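Local structure of SusD superfamily protein (Parabacteroides distasonis, 3OTN) at residues Ser25-Asn30 against Met115-Phe120; Thr233-Leu238 against Glu304-Phe309; Glu409-Arg414 against Gly440-Phe445. The protein probably binds nutrients, most likely carbohydrates, at the outer membrane as a member of the SusD family. One frame throughout, in Å; residues are numbered along the deposited sequence. Where two conformers were deposited one is given.

Interaction 1 (Ser25-Asn30 against Met115-Phe120); sequences SAYLKN and MAEVKF. With ACT (acetate ion), chain F.
Tyr-27 reaches across to Glu-117 and Ala-26 meets Val-118 where the turn leaving helix 15-25 lies against helix 108-133, in the helical, TPR-like N-terminal part of this SusD-family protein. The phenol and the carboxylate stand nearly perpendicular, their planes 84° apart. Tyr-27 OH donates to Glu-117 OE1 over 2.6 Å, and that oxygen lies at the edge of the ring, near its plane. The hydroxyl meets OE1 from above the carboxylate plane, 38° out of it. Both side chains put CG beside the backbone N and anti to the carbonyl carbon (chi1 -64° in Glu-117); the glutamate then runs extended, which carries OE1 out from the helix to the phenol.

Each end of this bond has a second partner. Arg-184 forms a salt bridge with Glu-117 OE1, and the backbone N of Val-185 is hydrogen-bonded to Tyr-27 OH, tying the loop before helix 187-202 to the same polar cluster. The arginine would be expected to keep the buried glutamate ionised.

Beside the polar pair, the contact turns apolar. Ala-26 sits where the backbones come closest, its CA 5.9 Å from the CA of Val-118. Helix 79-100 packs on Val-118 through Cys-93 and Leu-97, while toward the turn Val-118 directs one methyl, CG2, which meets Ala-26 CB at 4.0 Å.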
loop_
_atom_site.group_PDB
_atom_site.type_symbol
_atom_site.label_atom_id
_atom_site.label_comp_id
_atom_site.label_asym_id
_atom_site.label_seq_id
_atom_site.Cartn_x
_atom_site.Cartn_y
_atom_site.Cartn_z
ATOM N N SER A 25 9.682 11.416 15.136
ATOM C CA SER A 25 10.621 11.541 14.007
ATOM C C SER A 25 10.526 10.303 13.097
ATOM O O SER A 25 10.743 10.400 11.887
ATOM C CB SER A 25 12.081 11.793 14.506
ATOM O OG SER A 25 12.700 10.592 15.009
ATOM N N ALA A 26 10.140 9.165 13.673
ATOM C CA ALA A 26 9.996 7.901 12.930
ATOM C C ALA A 26 8.848 7.920 11.935
ATOM O O ALA A 26 8.903 7.234 10.884
ATOM C CB ALA A 26 9.849 6.694 13.908
ATOM N N TYR A 27 7.840 8.739 12.230
ATOM C CA TYR A 27 6.662 8.906 11.366
ATOM C C TYR A 27 6.896 9.832 10.168
ATOM O O TYR A 27 6.122 9.786 9.212
ATOM C CB TYR A 27 5.466 9.461 12.158
ATOM C CG TYR A 27 4.879 8.582 13.276
ATOM C CD1 TYR A 27 5.562 8.321 14.468
ATOM C CD2 TYR A 27 3.617 8.030 13.130
ATOM C CE1 TYR A 27 4.975 7.513 15.479
ATOM C CE2 TYR A 27 3.035 7.239 14.112
ATOM C CZ TYR A 27 3.686 6.994 15.286
ATOM O OH TYR A 27 3.010 6.197 16.217
ATOM N N LEU A 28 7.921 10.669 10.229
ATOM C CA LEU A 28 8.089 11.765 9.267
ATOM C C LEU A 28 8.158 11.279 7.837
ATOM O O LEU A 28 7.504 11.831 6.954
ATOM C CB LEU A 28 9.341 12.592 9.583
ATOM C CG LEU A 28 9.303 13.401 10.875
ATOM C CD1 LEU A 28 10.672 14.095 11.079
ATOM C CD2 LEU A 28 8.124 14.367 10.858
ATOM N N LYS A 29 8.912 10.206 7.621
ATOM C CA LYS A 29 9.107 9.705 6.262
ATOM C C LYS A 29 7.991 8.745 5.817
ATOM O O LYS A 29 8.081 8.150 4.743
ATOM C CB LYS A 29 10.537 9.162 6.071
ATOM C CG LYS A 29 11.592 10.289 5.971
ATOM C CD LYS A 29 11.453 10.999 4.621
ATOM C CE LYS A 29 12.510 12.021 4.367
ATOM N NZ LYS A 29 12.395 13.073 5.316
ATOM N N ASN A 30 6.908 8.641 6.601
ATOM C CA ASN A 30 5.650 8.062 6.103
ATOM C C ASN A 30 5.042 8.786 4.869
ATOM O O ASN A 30 4.128 8.255 4.217
ATOM C CB ASN A 30 4.577 8.005 7.215
ATOM C CG ASN A 30 4.831 6.921 8.263
ATOM O OD1 ASN A 30 5.977 6.442 8.481
ATOM N ND2 ASN A 30 3.775 6.571 8.973
HETATM N N MSE A 115 9.419 2.969 21.959
HETATM C CA MSE A 115 10.402 2.198 21.225
HETATM C C MSE A 115 9.695 1.162 20.345
HETATM O O MSE A 115 10.155 0.888 19.231
HETATM C CB MSE A 115 11.442 1.578 22.173
HETATM C CG MSE A 115 12.361 2.624 22.838
HETATM SE SE MSE A 115 13.659 1.864 24.140
HETATM C CE MSE A 115 12.397 0.904 25.246
ATOM N N ALA A 116 8.562 0.631 20.814
ATOM C CA ALA A 116 7.732 -0.267 19.991
ATOM C C ALA A 116 7.232 0.432 18.716
ATOM O O ALA A 116 7.143 -0.178 17.645
ATOM C CB ALA A 116 6.545 -0.839 20.816
ATOM N N GLU A 117 6.873 1.702 18.821
ATOM C CA GLU A 117 6.373 2.442 17.650
ATOM C C GLU A 117 7.509 2.552 16.597
ATOM O O GLU A 117 7.286 2.411 15.402
ATOM C CB GLU A 117 5.880 3.842 18.047
ATOM C CG GLU A 117 4.670 3.863 18.994
ATOM C CD GLU A 117 4.229 5.265 19.397
ATOM O OE1 GLU A 117 4.191 6.177 18.547
ATOM O OE2 GLU A 117 3.918 5.458 20.583
ATOM N N VAL A 118 8.702 2.847 17.073
ATOM C CA VAL A 118 9.887 3.049 16.244
ATOM C C VAL A 118 10.316 1.730 15.645
ATOM O O VAL A 118 10.669 1.687 14.468
ATOM C CB VAL A 118 11.027 3.765 17.035
ATOM C CG1 VAL A 118 12.335 3.949 16.142
ATOM C CG2 VAL A 118 10.500 5.125 17.561
ATOM N N LYS A 119 10.272 0.643 16.416
ATOM C CA LYS A 119 10.647 -0.650 15.843
ATOM C C LYS A 119 9.638 -1.074 14.783
ATOM O O LYS A 119 10.032 -1.623 13.751
ATOM C CB LYS A 119 10.795 -1.730 16.900
ATOM C CG LYS A 119 12.037 -1.583 17.749
ATOM C CD LYS A 119 11.960 -2.558 18.915
ATOM C CE LYS A 119 13.110 -2.360 19.906
ATOM N NZ LYS A 119 13.065 -3.429 20.954
ATOM N N PHE A 120 8.343 -0.839 15.039
ATOM C CA PHE A 120 7.317 -1.066 14.017
ATOM C C PHE A 120 7.694 -0.325 12.736
ATOM O O PHE A 120 7.649 -0.914 11.653
ATOM C CB PHE A 120 5.915 -0.641 14.486
ATOM C CG PHE A 120 4.907 -0.492 13.365
ATOM C CD1 PHE A 120 4.111 -1.577 12.960
ATOM C CD2 PHE A 120 4.747 0.721 12.726
ATOM C CE1 PHE A 120 3.179 -1.440 11.927
ATOM C CE2 PHE A 120 3.841 0.860 11.667
ATOM C CZ PHE A 120 3.035 -0.225 11.287
HETATM C C ACT F . 10.682 -2.564 22.949
HETATM O O ACT F . 10.523 -3.645 22.315
HETATM O OXT ACT F . 9.620 -1.932 23.135
HETATM C CH3 ACT F . 12.027 -2.063 23.436
#

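Interaction 2 (Thr233-Leu238 against Glu304-Phe309); sequences TDYESL and EKQYFF
Gln-306 OE1 takes a hydrogen bond from a water at 2.7 Å, and the same water accepts one from the backbone N of Tyr-235 at 2.9 Å. No direct hydrogen bond joins segments 233-238 and 304-309, so this water is the polar bridge between them. The glutamine reaches it by folding back: its chain bends at chi2 (-68°), which brings the amide to the tyrosine although the side chain does not start out toward it. The same OE1 lies at the edge of the Tyr-235 ring, near its plane and 3.3 Å from CD2, with ring and amide planes 71° apart. A carbonyl oxygen set there faces the slightly positive C-H rim of the ring.

The other half of the contact is aromatic. Tyr-307 turns its edge toward the face of Tyr-235 in a T-shaped pair, centroids 4.9 Å apart and planes inclined at 60°. Its CE1 makes the nearest approach, 3.6 Å from Tyr-235 CD1. Leu-238, three residues further on, lays its CD1 methyl 3.9 Å from that same CE1, so this one carbon touches both a ring and a methyl group. Arg-359 touches both Leu-238 and Tyr-307, and the Tyr-307 hydroxyl is hydrogen-bonded to the carbonyl of Asp-417, at the end of helix 403-418.

The contact thus joins the loop after helix 210-225 to the residues leading into strand 308-312. Its chemistry implies that ring and methyl packing supplies most of the direct contact, while water carries the polar link.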
loop_
_atom_site.group_PDB
_atom_site.type_symbol
_atom_site.label_atom_id
_atom_site.label_comp_id
_atom_site.label_asym_id
_atom_site.label_seq_id
_atom_site.Cartn_x
_atom_site.Cartn_y
_atom_site.Cartn_z
ATOM N N THR A 233 -19.879 -0.725 5.884
ATOM C CA THR A 233 -21.063 -1.308 5.253
ATOM C C THR A 233 -21.145 -0.918 3.802
ATOM O O THR A 233 -21.789 -1.596 3.018
ATOM C CB THR A 233 -22.352 -0.897 5.999
ATOM O OG1 THR A 233 -22.430 0.537 6.037
ATOM C CG2 THR A 233 -22.297 -1.425 7.410
ATOM N N ASP A 234 -20.512 0.185 3.434
ATOM C CA ASP A 234 -20.437 0.564 2.013
ATOM C C ASP A 234 -19.080 1.156 1.637
ATOM O O ASP A 234 -18.185 1.223 2.473
ATOM C CB ASP A 234 -21.589 1.497 1.685
ATOM C CG ASP A 234 -21.461 2.832 2.340
ATOM O OD1 ASP A 234 -20.384 3.128 2.900
ATOM O OD2 ASP A 234 -22.454 3.585 2.262
ATOM N N TYR A 235 -18.932 1.590 0.396
ATOM C CA TYR A 235 -17.632 2.011 -0.140
ATOM C C TYR A 235 -17.342 3.469 0.030
ATOM O O TYR A 235 -16.191 3.860 -0.066
ATOM C CB TYR A 235 -17.533 1.627 -1.608
ATOM C CG TYR A 235 -17.755 0.142 -1.774
ATOM C CD1 TYR A 235 -16.903 -0.787 -1.158
ATOM C CD2 TYR A 235 -18.810 -0.346 -2.515
ATOM C CE1 TYR A 235 -17.113 -2.160 -1.294
ATOM C CE2 TYR A 235 -19.028 -1.712 -2.662
ATOM C CZ TYR A 235 -18.167 -2.612 -2.054
ATOM O OH TYR A 235 -18.405 -3.957 -2.207
ATOM N N GLU A 236 -18.380 4.283 0.250
ATOM C CA GLU A 236 -18.192 5.720 0.476
ATOM C C GLU A 236 -17.226 6.012 1.658
ATOM O O GLU A 236 -16.501 7.024 1.664
ATOM C CB GLU A 236 -19.547 6.403 0.745
ATOM C CG GLU A 236 -19.476 7.895 0.600
ATOM C CD GLU A 236 -20.677 8.658 1.165
ATOM O OE1 GLU A 236 -21.535 8.071 1.847
ATOM O OE2 GLU A 236 -20.731 9.877 0.946
ATOM N N SER A 237 -17.214 5.155 2.665
ATOM C CA SER A 237 -16.271 5.361 3.773
ATOM C C SER A 237 -14.799 5.506 3.369
ATOM O O SER A 237 -14.054 6.211 4.067
ATOM C CB SER A 237 -16.390 4.265 4.813
ATOM O OG SER A 237 -17.603 4.388 5.513
ATOM N N LEU A 238 -14.394 4.859 2.265
ATOM C CA LEU A 238 -12.994 4.893 1.789
ATOM C C LEU A 238 -12.604 6.281 1.268
ATOM O O LEU A 238 -11.436 6.541 1.091
ATOM C CB LEU A 238 -12.761 3.847 0.663
ATOM C CG LEU A 238 -13.018 2.384 1.054
ATOM C CD1 LEU A 238 -12.898 1.462 -0.134
ATOM C CD2 LEU A 238 -12.103 1.962 2.196
ATOM N N GLU A 304 -22.197 2.715 -11.009
ATOM C CA GLU A 304 -21.752 4.089 -11.214
ATOM C C GLU A 304 -21.520 4.780 -9.879
ATOM O O GLU A 304 -22.388 4.765 -9.014
ATOM C CB GLU A 304 -22.786 4.879 -12.023
ATOM C CG GLU A 304 -22.409 6.345 -12.326
ATOM C CD GLU A 304 -21.157 6.500 -13.212
ATOM O OE1 GLU A 304 -20.844 5.598 -14.006
ATOM O OE2 GLU A 304 -20.538 7.581 -13.124
ATOM N N LYS A 305 -20.349 5.406 -9.746
ATOM C CA LYS A 305 -19.970 6.126 -8.525
ATOM C C LYS A 305 -19.892 5.250 -7.256
ATOM O O LYS A 305 -20.220 5.683 -6.146
ATOM C CB LYS A 305 -20.819 7.420 -8.353
ATOM C CG LYS A 305 -20.468 8.464 -9.443
ATOM C CD LYS A 305 -21.311 9.713 -9.395
ATOM C CE LYS A 305 -21.111 10.587 -10.620
ATOM N NZ LYS A 305 -21.709 10.023 -11.890
ATOM N N GLN A 306 -19.403 4.028 -7.450
ATOM C CA GLN A 306 -18.927 3.186 -6.369
ATOM C C GLN A 306 -17.421 3.242 -6.519
ATOM O O GLN A 306 -16.846 4.257 -6.171
ATOM C CB GLN A 306 -19.555 1.788 -6.428
ATOM C CG GLN A 306 -21.078 1.859 -6.161
ATOM C CD GLN A 306 -21.439 2.266 -4.719
ATOM O OE1 GLN A 306 -20.647 2.137 -3.797
ATOM N NE2 GLN A 306 -22.657 2.713 -4.534
ATOM N N TYR A 307 -16.771 2.226 -7.068
ATOM C CA TYR A 307 -15.327 2.294 -7.263
ATOM C C TYR A 307 -14.929 3.065 -8.512
ATOM O O TYR A 307 -13.797 3.583 -8.594
ATOM C CB TYR A 307 -14.753 0.887 -7.303
ATOM C CG TYR A 307 -14.438 0.244 -5.972
ATOM C CD1 TYR A 307 -14.800 0.815 -4.745
ATOM C CD2 TYR A 307 -13.762 -0.971 -5.941
ATOM C CE1 TYR A 307 -14.440 0.221 -3.539
ATOM C CE2 TYR A 307 -13.384 -1.565 -4.726
ATOM C CZ TYR A 307 -13.745 -0.978 -3.535
ATOM O OH TYR A 307 -13.417 -1.577 -2.338
ATOM N N PHE A 308 -15.842 3.132 -9.484
ATOM C CA PHE A 308 -15.576 3.767 -10.766
ATOM C C PHE A 308 -16.655 4.778 -11.103
ATOM O O PHE A 308 -17.785 4.698 -10.584
ATOM C CB PHE A 308 -15.455 2.700 -11.884
ATOM C CG PHE A 308 -14.464 1.625 -11.560
ATOM C CD1 PHE A 308 -13.115 1.921 -11.483
ATOM C CD2 PHE A 308 -14.895 0.335 -11.215
ATOM C CE1 PHE A 308 -12.196 0.926 -11.136
ATOM C CE2 PHE A 308 -13.999 -0.640 -10.840
ATOM C CZ PHE A 308 -12.647 -0.361 -10.810
ATOM N N PHE A 309 -16.304 5.717 -11.974
ATOM C CA PHE A 309 -17.267 6.670 -12.550
ATOM C C PHE A 309 -16.969 6.956 -14.007
ATOM O O PHE A 309 -15.880 6.675 -14.501
ATOM C CB PHE A 309 -17.451 7.942 -11.698
ATOM C CG PHE A 309 -16.322 8.957 -11.747
ATOM C CD1 PHE A 309 -15.004 8.613 -11.471
ATOM C CD2 PHE A 309 -16.619 10.318 -11.952
ATOM C CE1 PHE A 309 -13.977 9.589 -11.443
ATOM C CE2 PHE A 309 -15.601 11.295 -11.937
ATOM C CZ PHE A 309 -14.284 10.935 -11.677
HETATM O O HOH W 1 -20.906 3.032 -1.222
#

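Interaction 3 (Glu409-Arg414 against Gly440-Phe445)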
loop_
_atom_site.group_PDB
_atom_site.type_symbol
_atom_site.label_atom_id
_atom_site.label_comp_id
_atom_site.label_asym_id
_atom_site.label_seq_id
_atom_site.Cartn_x
_atom_site.Cartn_y
_atom_site.Cartn_z
ATOM N N GLU A 409 -10.617 -17.593 -5.046
ATOM C CA GLU A 409 -11.707 -16.656 -4.691
ATOM C C GLU A 409 -11.230 -15.586 -3.711
ATOM O O GLU A 409 -11.635 -14.433 -3.846
ATOM C CB GLU A 409 -12.913 -17.392 -4.115
ATOM C CG GLU A 409 -14.046 -16.490 -3.608
ATOM C CD GLU A 409 -14.659 -15.618 -4.696
ATOM O OE1 GLU A 409 -14.569 -15.948 -5.900
ATOM O OE2 GLU A 409 -15.271 -14.608 -4.328
ATOM N N VAL A 410 -10.378 -15.957 -2.745
ATOM C CA VAL A 410 -9.747 -14.967 -1.816
ATOM C C VAL A 410 -8.900 -13.979 -2.623
ATOM O O VAL A 410 -9.028 -12.768 -2.483
ATOM C CB VAL A 410 -8.881 -15.670 -0.751
ATOM C CG1 VAL A 410 -8.059 -14.667 0.056
ATOM C CG2 VAL A 410 -9.759 -16.560 0.159
ATOM N N TRP A 411 -8.078 -14.515 -3.527
ATOM C CA TRP A 411 -7.318 -13.685 -4.446
ATOM C C TRP A 411 -8.256 -12.761 -5.229
ATOM O O TRP A 411 -7.997 -11.555 -5.314
ATOM C CB TRP A 411 -6.487 -14.510 -5.404
ATOM C CG TRP A 411 -5.293 -15.183 -4.801
ATOM C CD1 TRP A 411 -4.700 -14.930 -3.572
ATOM C CD2 TRP A 411 -4.523 -16.207 -5.409
ATOM N NE1 TRP A 411 -3.616 -15.749 -3.402
ATOM C CE2 TRP A 411 -3.488 -16.552 -4.503
ATOM C CE3 TRP A 411 -4.614 -16.896 -6.627
ATOM C CZ2 TRP A 411 -2.530 -17.530 -4.799
ATOM C CZ3 TRP A 411 -3.653 -17.876 -6.919
ATOM C CH2 TRP A 411 -2.638 -18.185 -6.000
ATOM N N ASP A 412 -9.353 -13.311 -5.764
ATOM C CA ASP A 412 -10.301 -12.502 -6.525
ATOM C C ASP A 412 -10.778 -11.298 -5.701
ATOM O O ASP A 412 -10.756 -10.133 -6.180
ATOM C CB ASP A 412 -11.519 -13.309 -6.981
ATOM C CG ASP A 412 -11.289 -14.092 -8.292
ATOM O OD1 ASP A 412 -10.160 -14.151 -8.847
ATOM O OD2 ASP A 412 -12.282 -14.672 -8.770
ATOM N N GLN A 413 -11.206 -11.558 -4.468
ATOM C CA GLN A 413 -11.681 -10.474 -3.631
ATOM C C GLN A 413 -10.579 -9.478 -3.268
ATOM O O GLN A 413 -10.871 -8.306 -3.083
ATOM C CB GLN A 413 -12.446 -10.977 -2.398
ATOM C CG GLN A 413 -13.683 -11.802 -2.743
ATOM C CD GLN A 413 -14.580 -11.120 -3.758
ATOM O OE1 GLN A 413 -14.758 -9.908 -3.706
ATOM N NE2 GLN A 413 -15.140 -11.886 -4.684
ATOM N N ARG A 414 -9.324 -9.925 -3.212
ATOM C CA ARG A 414 -8.219 -9.016 -3.039
ATOM C C ARG A 414 -8.117 -8.071 -4.246
ATOM O O ARG A 414 -7.941 -6.864 -4.069
ATOM C CB ARG A 414 -6.909 -9.757 -2.818
ATOM C CG ARG A 414 -6.844 -10.449 -1.438
ATOM C CD ARG A 414 -5.445 -11.036 -1.184
ATOM N NE ARG A 414 -4.510 -9.938 -1.017
ATOM C CZ ARG A 414 -4.381 -9.209 0.076
ATOM N NH1 ARG A 414 -5.058 -9.496 1.180
ATOM N NH2 ARG A 414 -3.533 -8.199 0.082
ATOM N N GLY A 440 -10.189 -14.877 -16.140
ATOM C CA GLY A 440 -10.265 -14.953 -14.696
ATOM C C GLY A 440 -9.303 -15.969 -14.110
ATOM O O GLY A 440 -9.344 -16.230 -12.898
ATOM N N GLU A 441 -8.392 -16.494 -14.935
ATOM C CA GLU A 441 -7.442 -17.498 -14.478
ATOM C C GLU A 441 -6.177 -16.850 -13.945
ATOM O O GLU A 441 -5.770 -15.790 -14.412
ATOM C CB GLU A 441 -7.108 -18.470 -15.619
ATOM C CG GLU A 441 -8.335 -19.207 -16.113
ATOM C CD GLU A 441 -8.030 -20.230 -17.177
ATOM O OE1 GLU A 441 -6.873 -20.263 -17.668
ATOM O OE2 GLU A 441 -8.963 -20.985 -17.527
ATOM N N TYR A 442 -5.556 -17.511 -12.969
ATOM C CA TYR A 442 -4.307 -17.074 -12.405
ATOM C C TYR A 442 -3.192 -17.713 -13.222
ATOM O O TYR A 442 -3.035 -18.931 -13.222
ATOM C CB TYR A 442 -4.255 -17.362 -10.882
ATOM C CG TYR A 442 -5.152 -16.391 -10.149
ATOM C CD1 TYR A 442 -4.664 -15.154 -9.696
ATOM C CD2 TYR A 442 -6.514 -16.661 -9.983
ATOM C CE1 TYR A 442 -5.489 -14.258 -9.092
ATOM C CE2 TYR A 442 -7.360 -15.748 -9.386
ATOM C CZ TYR A 442 -6.846 -14.553 -8.941
ATOM O OH TYR A 442 -7.659 -13.648 -8.359
ATOM N N VAL A 443 -2.460 -16.893 -13.975
ATOM C CA VAL A 443 -1.413 -17.386 -14.868
ATOM C C VAL A 443 -0.063 -17.035 -14.251
ATOM O O VAL A 443 0.020 -16.158 -13.403
ATOM C CB VAL A 443 -1.559 -16.833 -16.311
ATOM C CG1 VAL A 443 -2.982 -17.035 -16.824
ATOM C CG2 VAL A 443 -1.240 -15.364 -16.369
ATOM N N ASP A 444 0.996 -17.734 -14.657
ATOM C CA ASP A 444 2.303 -17.456 -14.109
ATOM C C ASP A 444 2.749 -16.061 -14.479
ATOM O O ASP A 444 2.549 -15.614 -15.619
ATOM C CB ASP A 444 3.341 -18.456 -14.599
ATOM C CG ASP A 444 3.151 -19.821 -13.998
ATOM O OD1 ASP A 444 2.361 -19.968 -13.031
ATOM O OD2 ASP A 444 3.807 -20.739 -14.510
ATOM N N PHE A 445 3.340 -15.381 -13.496
ATOM C CA PHE A 445 3.909 -14.055 -13.699
ATOM C C PHE A 445 4.903 -14.107 -14.856
ATOM O O PHE A 445 4.797 -13.300 -15.770
ATOM C CB PHE A 445 4.574 -13.607 -12.404
ATOM C CG PHE A 445 5.194 -12.223 -12.443
ATOM C CD1 PHE A 445 6.387 -11.980 -13.113
ATOM C CD2 PHE A 445 4.661 -11.203 -11.663
ATOM C CE1 PHE A 445 6.979 -10.727 -13.078
ATOM C CE2 PHE A 445 5.252 -9.972 -11.613
ATOM C CZ PHE A 445 6.422 -9.729 -12.334
HETATM O O HOH W 2 -10.826 -16.401 -10.513
#
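Trp-411 and Asp-412, neighbours on helix 403-418, both meet Tyr-442, the first residue of strand 442-444 in a two-stranded antiparallel sheet with 433-435. This helix-on-hairpin packing lies near the surface in the C-terminal half of the SusD fold. The tight part is the aromatic pair. Trp-411 presents the edge of its six-membered ring to one face of the phenol, a T-shaped arrangement with centroids 4.9 Å apart and planes at 57°. CE3 stands over the centre of the Tyr-442 ring, and the indole is held from its far end as well, since NE1 is hydrogen-bonded to Glu-369 on helix 360-375. Trp-411 CB also comes within 3.3 Å of Tyr-442 OH.

Tyr-442 OH donates over 2.6 Å to Asp-412 OD1, which accepts on its anti lone pair, the one turned away from OD2. The oxygen lies at the edge of the phenol, and the carboxylate plane is only 32° from that of the ring. With CG anti to its carbonyl carbon (chi1 -84°), Asp-412 swings its carboxylate round to the strand; OD1 also pairs with Arg-435 on the partner strand, a charge likely to keep the aspartate ionised. A phenylalanine at Tyr-442 could still lie under the indole edge, but would probably leave Asp-412 OD1 without its hydroxyl donor and loosen the tie between helix and hairpin.

On the looser side, the two segments meet through solvent: a water lies within hydrogen-bonding distance of both, 2.9 Å from Asp-412 OD2 and 2.8 Å from Gly-440 O.

How the interactions relate
Interactions 1 and 2 are buried, whereas interaction 3 is a surface contact. Interaction 1 stands apart, on the opposite side of the chain's centre, with its centre 32 and 34 Å from those of interactions 2 and 3. Those two are closer neighbours, their nearest atoms about 7 Å apart, and both involve helix 403-418: it carries one side of interaction 3, and the backbone carbonyl of its Asp-417 accepts the Tyr-307 hydroxyl of interaction 2. They share T-shaped aromatic pairs and bridging waters. Interactions 1 and 3 instead have in common a direct tyrosine-to-carboxylate bond, with an arginine as the carboxylate's second partner, one within helical packing and the other between helix and hairpin.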